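Local structure of HIAXHD3 (Humicola insolens, 3ZXK) at residues V12-H17 and I465-G470; M266-Y269 and R273-V276. The protein probably releases alpha-L-arabinofuranose side chains from xylan as an arabinofuranosidase of glycoside hydrolase family 43. All blocks are in the same frame, centred on the assembly; numbering follows the deposited sequence.

Interaction 1: residues V12-H17 and I465-G470; sequences VLWEDH and ITPAFG
One water molecule links Trp14 to the 465-470 loop by hydrogen bonds; the direct contacts are apolar. The indole NE1 donates to this water over 3.0 Å, and the water in turn donates to Ile465 O at 2.7 Å. It lies at the edge of the indole, in the ring plane, as expected of an acceptor for an indole N-H. The same plane also receives Pro467: its CD meets Trp14 CZ2 edge-on at 3.6 Å, with CG slightly further off at 4.0 Å from CZ2. The indole and the pyrrolidine arrive from opposite directions. Ile465 adds a looser touch through the end of its side chain, where CD1 comes obliquely to within 4.3 Å of Trp14 CD1. Trp14, the central residue of an inverse gamma turn whose Glu15 N to Leu13 O bond is weak, reaches across with CG anti to its backbone N (chi1 -153°). With the nearest CA atoms, those of Trp14 and Ile465, 9.8 Å apart, the two backbones do not pair, and only 127 Å² is buried in total. Residues 12-17 belong to the GH43 domain and residues 465-470 to the C-terminal concanavalin A-like domain, making this a small piece of the interface between them. Close by, the carboxylate of Asp16 also bonds to the backbone, its OD2 to Gly507 N. Further along the second loop, Phe469 touches the bound arabinofuranose. The chemistry implies that the water satisfies both the indole N-H and a backbone carbonyl at a largely apolar junction, bridging a separation too wide for a direct bond, while the proline packs beside it against the same ring.

Interaction 2: residues M266-Y269 and R273-V276; sequences MDAY and RIPV. With AHR (alpha-L-arabinofuranose), chain C.
O3 of the arabinofuranose is gripped from two directions, donating to Asp267 OD1 at 2.6 Å and accepting from Arg273 NH1 at 2.9 Å, with an N-H...O angle of 157°. The sugar oxygen lies at the edge of the guanidinium, in its plane, so the group meets it side-on rather than through a face. The other carboxylate oxygen, Asp267 OD2, accepts a bond from the sugar O5 at 2.7 Å, so the carboxylate spans two hydroxyls, which would restrict how the furanose can turn. Asp267 and Arg273 run side by side, pointing the same way, with the carboxylate and guanidinium planes inclined at 29°. A bend at chi3 of Arg273 (-64°) carries NH1 to O3. These residues sit at the turn end of the antiparallel hairpin 260-267/273-282, the two middle strands of one four-stranded blade of the GH43 five-bladed beta-propeller. Met266 and Ile274 form a hydrogen-bonded pair of the hairpin, through Met266 N to Ile274 O at 2.9 Å and Ile274 N to Met266 O at 3.2 Å; the chain then bends through successive inverse gamma turns centred on Asp267 and Ala268, and Ala268 CB packs on Ile274 CD1 at 3.8 Å. Tyr269 folds back alongside Arg273: its OH lies 3.2 Å from Arg273 NE, but at a poor angle for bonding, and the hydroxyl is bonded instead to Phe505 O. The sugar is also hydrogen-bonded to His248 NE2.

Overall arrangement
Both interactions are buried and their centres lie only 5 Å apart, yet they do different work. Interaction 2 is local, joining two adjacent strands of one propeller blade by backbone bonds and presenting a charged pair to the sugar. Interaction 1 brings together segments hundreds of residues apart, from two domains, through apolar packing and one water. They touch through both hydrogen bonds and packing: Ala468 N probably bonds to Tyr269 O at 2.8 Å, and Asp16 OD1 to Arg273 N at 2.9 Å. Thus each segment of interaction 1 bonds to one segment of the hairpin. Phe469, packed by CB against Asp267 O, brings the C-terminal domain to the glycan pocket.

Interaction 1: residues V12-H17 and I465-G470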
loop_
_atom_site.group_PDB
_atom_site.type_symbol
_atom_site.label_atom_id
_atom_site.label_comp_id
_atom_site.label_asym_id
_atom_site.label_seq_id
_atom_site.Cartn_x
_atom_site.Cartn_y
_atom_site.Cartn_z
ATOM N N VAL A 12 8.041 0.591 12.311
ATOM C CA VAL A 12 6.909 0.032 13.048
ATOM C C VAL A 12 6.147 -1.036 12.261
ATOM O O VAL A 12 5.552 -1.932 12.853
ATOM C CB VAL A 12 5.970 1.122 13.608
ATOM C CG1 VAL A 12 6.744 2.015 14.554
ATOM C CG2 VAL A 12 5.328 1.948 12.487
ATOM N N LEU A 13 6.213 -0.975 10.934
ATOM C CA LEU A 13 5.541 -1.955 10.082
ATOM C C LEU A 13 6.431 -2.100 8.874
ATOM O O LEU A 13 6.673 -1.118 8.171
ATOM C CB LEU A 13 4.160 -1.445 9.664
ATOM C CG LEU A 13 3.383 -2.352 8.690
ATOM C CD1 LEU A 13 3.097 -3.736 9.247
ATOM C CD2 LEU A 13 2.100 -1.676 8.235
ATOM N N TRP A 14 6.950 -3.298 8.623
ATOM C CA TRP A 14 7.872 -3.472 7.513
ATOM C C TRP A 14 7.139 -3.945 6.292
ATOM O O TRP A 14 7.423 -5.028 5.749
ATOM C CB TRP A 14 8.958 -4.457 7.886
ATOM C CG TRP A 14 10.233 -4.209 7.117
ATOM C CD1 TRP A 14 10.385 -4.009 5.757
ATOM C CD2 TRP A 14 11.577 -4.142 7.677
ATOM N NE1 TRP A 14 11.702 -3.837 5.444
ATOM C CE2 TRP A 14 12.476 -3.895 6.562
ATOM C CE3 TRP A 14 12.105 -4.273 8.963
ATOM C CZ2 TRP A 14 13.843 -3.750 6.743
ATOM C CZ3 TRP A 14 13.485 -4.122 9.137
ATOM C CH2 TRP A 14 14.331 -3.880 8.051
ATOM N N GLU A 15 6.169 -3.153 5.863
ATOM C CA GLU A 15 5.367 -3.468 4.673
ATOM C C GLU A 15 5.107 -2.149 3.955
ATOM O O GLU A 15 4.932 -1.100 4.595
ATOM C CB GLU A 15 4.037 -4.149 5.047
ATOM C CG GLU A 15 4.173 -5.585 5.582
ATOM C CD GLU A 15 2.839 -6.284 5.867
ATOM O OE1 GLU A 15 1.836 -5.885 5.246
ATOM O OE2 GLU A 15 2.781 -7.222 6.721
ATOM N N ASP A 16 5.066 -2.200 2.624
ATOM C CA ASP A 16 4.950 -1.032 1.754
ATOM C C ASP A 16 3.591 -0.327 1.915
ATOM O O ASP A 16 2.595 -0.793 1.379
ATOM C CB ASP A 16 5.142 -1.519 0.318
ATOM C CG ASP A 16 5.068 -0.435 -0.702
ATOM O OD1 ASP A 16 5.567 0.677 -0.436
ATOM O OD2 ASP A 16 4.543 -0.727 -1.803
ATOM N N HIS A 17 3.576 0.821 2.594
ATOM C CA HIS A 17 2.334 1.615 2.876
ATOM C C HIS A 17 2.672 3.080 2.709
ATOM O O HIS A 17 2.751 3.840 3.680
ATOM C CB HIS A 17 1.705 1.248 4.242
ATOM C CG HIS A 17 0.812 0.022 4.193
ATOM N ND1 HIS A 17 -0.403 0.025 3.587
ATOM C CD2 HIS A 17 1.011 -1.268 4.652
ATOM C CE1 HIS A 17 -0.957 -1.204 3.682
ATOM N NE2 HIS A 17 -0.093 -1.992 4.337
ATOM N N ILE A 465 14.098 -8.567 0.926
ATOM C CA ILE A 465 13.831 -7.147 0.682
ATOM C C ILE A 465 14.660 -6.257 1.600
ATOM O O ILE A 465 14.312 -5.090 1.826
ATOM C CB ILE A 465 12.319 -6.763 0.697
ATOM C CG1 ILE A 465 11.603 -7.186 1.997
ATOM C CG2 ILE A 465 11.644 -7.382 -0.526
ATOM C CD1 ILE A 465 10.266 -6.496 2.247
ATOM N N THR A 466 15.757 -6.787 2.130
ATOM C CA THR A 466 16.648 -5.947 2.946
ATOM C C THR A 466 16.990 -4.672 2.154
ATOM O O THR A 466 17.379 -4.778 0.996
ATOM C CB THR A 466 17.953 -6.701 3.283
ATOM O OG1 THR A 466 17.631 -7.927 3.955
ATOM C CG2 THR A 466 18.861 -5.857 4.189
ATOM N N PRO A 467 16.787 -3.471 2.730
ATOM C CA PRO A 467 16.959 -2.241 1.954
ATOM C C PRO A 467 18.321 -2.162 1.256
ATOM O O PRO A 467 19.364 -2.527 1.817
ATOM C CB PRO A 467 16.759 -1.136 2.994
ATOM C CG PRO A 467 15.797 -1.748 3.946
ATOM C CD PRO A 467 16.225 -3.181 4.062
ATOM N N ALA A 468 18.279 -1.690 0.021
ATOM C CA ALA A 468 19.511 -1.560 -0.781
ATOM C C ALA A 468 19.466 -0.271 -1.582
ATOM O O ALA A 468 20.216 -0.106 -2.530
ATOM C CB ALA A 468 19.713 -2.775 -1.686
ATOM N N PHE A 469 18.611 0.663 -1.159
ATOM C CA PHE A 469 18.404 1.888 -1.918
ATOM C C PHE A 469 19.669 2.737 -1.862
ATOM O O PHE A 469 20.257 2.937 -0.801
ATOM C CB PHE A 469 17.229 2.657 -1.304
ATOM C CG PHE A 469 16.641 3.712 -2.196
ATOM C CD1 PHE A 469 16.181 3.403 -3.488
ATOM C CD2 PHE A 469 16.472 4.994 -1.715
ATOM C CE1 PHE A 469 15.591 4.383 -4.285
ATOM C CE2 PHE A 469 15.886 5.974 -2.498
ATOM C CZ PHE A 469 15.441 5.671 -3.782
ATOM N N GLY A 470 20.086 3.215 -3.028
ATOM C CA GLY A 470 21.292 4.051 -3.133
ATOM C C GLY A 470 22.602 3.256 -3.160
ATOM O O GLY A 470 23.676 3.845 -3.277
HETATM O O HOH W 1 12.480 -3.222 2.645
#

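Interaction 2: residues M266-Y269 and R273-V276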
loop_
_atom_site.group_PDB
_atom_site.type_symbol
_atom_site.label_atom_id
_atom_site.label_comp_id
_atom_site.label_asym_id
_atom_site.label_seq_id
_atom_site.Cartn_x
_atom_site.Cartn_y
_atom_site.Cartn_z
ATOM N N MET A 266 10.274 5.709 5.029
ATOM C CA MET A 266 11.606 5.509 4.459
ATOM C C MET A 266 11.467 4.942 3.047
ATOM O O MET A 266 10.541 4.152 2.798
ATOM C CB MET A 266 12.370 4.466 5.288
ATOM C CG MET A 266 12.520 4.775 6.772
ATOM S SD MET A 266 13.501 6.255 7.127
ATOM C CE MET A 266 15.095 5.873 6.389
ATOM N N ASP A 267 12.419 5.267 2.170
ATOM C CA ASP A 267 12.545 4.636 0.838
ATOM C C ASP A 267 13.292 3.287 0.901
ATOM O O ASP A 267 14.404 3.133 0.398
ATOM C CB ASP A 267 13.168 5.596 -0.199
ATOM C CG ASP A 267 12.242 6.769 -0.560
ATOM O OD1 ASP A 267 11.013 6.578 -0.577
ATOM O OD2 ASP A 267 12.752 7.890 -0.825
ATOM N N ALA A 268 12.665 2.302 1.535
ATOM C CA ALA A 268 13.303 1.027 1.823
ATOM C C ALA A 268 13.188 0.030 0.665
ATOM O O ALA A 268 12.860 -1.141 0.881
ATOM C CB ALA A 268 12.705 0.449 3.102
ATOM N N TYR A 269 13.472 0.494 -0.561
ATOM C CA TYR A 269 13.525 -0.363 -1.740
ATOM C C TYR A 269 14.640 -1.396 -1.533
ATOM O O TYR A 269 15.680 -1.071 -0.930
ATOM C CB TYR A 269 13.740 0.483 -2.985
ATOM C CG TYR A 269 12.532 1.356 -3.229
ATOM C CD1 TYR A 269 11.334 0.797 -3.656
ATOM C CD2 TYR A 269 12.554 2.727 -2.960
ATOM C CE1 TYR A 269 10.199 1.579 -3.836
ATOM C CE2 TYR A 269 11.424 3.508 -3.148
ATOM C CZ TYR A 269 10.245 2.923 -3.595
ATOM O OH TYR A 269 9.111 3.708 -3.780
ATOM N N ARG A 273 8.060 1.444 0.714
ATOM C CA ARG A 273 8.140 2.611 1.574
ATOM C C ARG A 273 7.410 2.307 2.861
ATOM O O ARG A 273 6.214 2.006 2.848
ATOM C CB ARG A 273 7.601 3.841 0.848
ATOM C CG ARG A 273 8.566 4.179 -0.281
ATOM C CD ARG A 273 8.140 5.316 -1.177
ATOM N NE ARG A 273 6.920 5.058 -1.921
ATOM C CZ ARG A 273 6.253 6.000 -2.589
ATOM N NH1 ARG A 273 6.708 7.269 -2.599
ATOM N NH2 ARG A 273 5.132 5.677 -3.247
ATOM N N ILE A 274 8.161 2.346 3.961
ATOM C CA ILE A 274 7.721 1.793 5.227
ATOM C C ILE A 274 7.749 2.837 6.348
ATOM O O ILE A 274 8.607 3.712 6.373
ATOM C CB ILE A 274 8.538 0.509 5.583
ATOM C CG1 ILE A 274 9.990 0.850 5.959
ATOM C CG2 ILE A 274 8.463 -0.503 4.425
ATOM C CD1 ILE A 274 10.834 -0.379 6.253
ATOM N N PRO A 275 6.811 2.738 7.301
ATOM C CA PRO A 275 6.700 3.804 8.291
ATOM C C PRO A 275 7.662 3.704 9.476
ATOM O O PRO A 275 7.953 2.603 9.966
ATOM C CB PRO A 275 5.257 3.661 8.811
ATOM C CG PRO A 275 4.921 2.215 8.604
ATOM C CD PRO A 275 5.659 1.806 7.344
ATOM N N VAL A 276 8.125 4.876 9.901
ATOM C CA VAL A 276 8.961 5.038 11.110
ATOM C C VAL A 276 8.308 6.131 11.965
ATOM O O VAL A 276 7.654 7.033 11.442
ATOM C CB VAL A 276 10.432 5.393 10.755
ATOM C CG1 VAL A 276 11.083 4.224 10.016
ATOM C CG2 VAL A 276 10.494 6.628 9.883
HETATM O O5 AHR C . 12.991 8.561 -3.416
HETATM C C5 AHR C . 11.862 7.876 -3.995
HETATM C C4 AHR C . 10.584 8.719 -3.945
HETATM O O4 AHR C . 10.762 9.945 -4.649
HETATM C C3 AHR C . 10.121 9.198 -2.572
HETATM O O3 AHR C . 9.398 8.211 -1.852
HETATM C C2 AHR C . 9.221 10.367 -2.868
HETATM O O2 AHR C . 9.312 11.385 -1.854
HETATM C C1 AHR C . 9.786 10.890 -4.173
#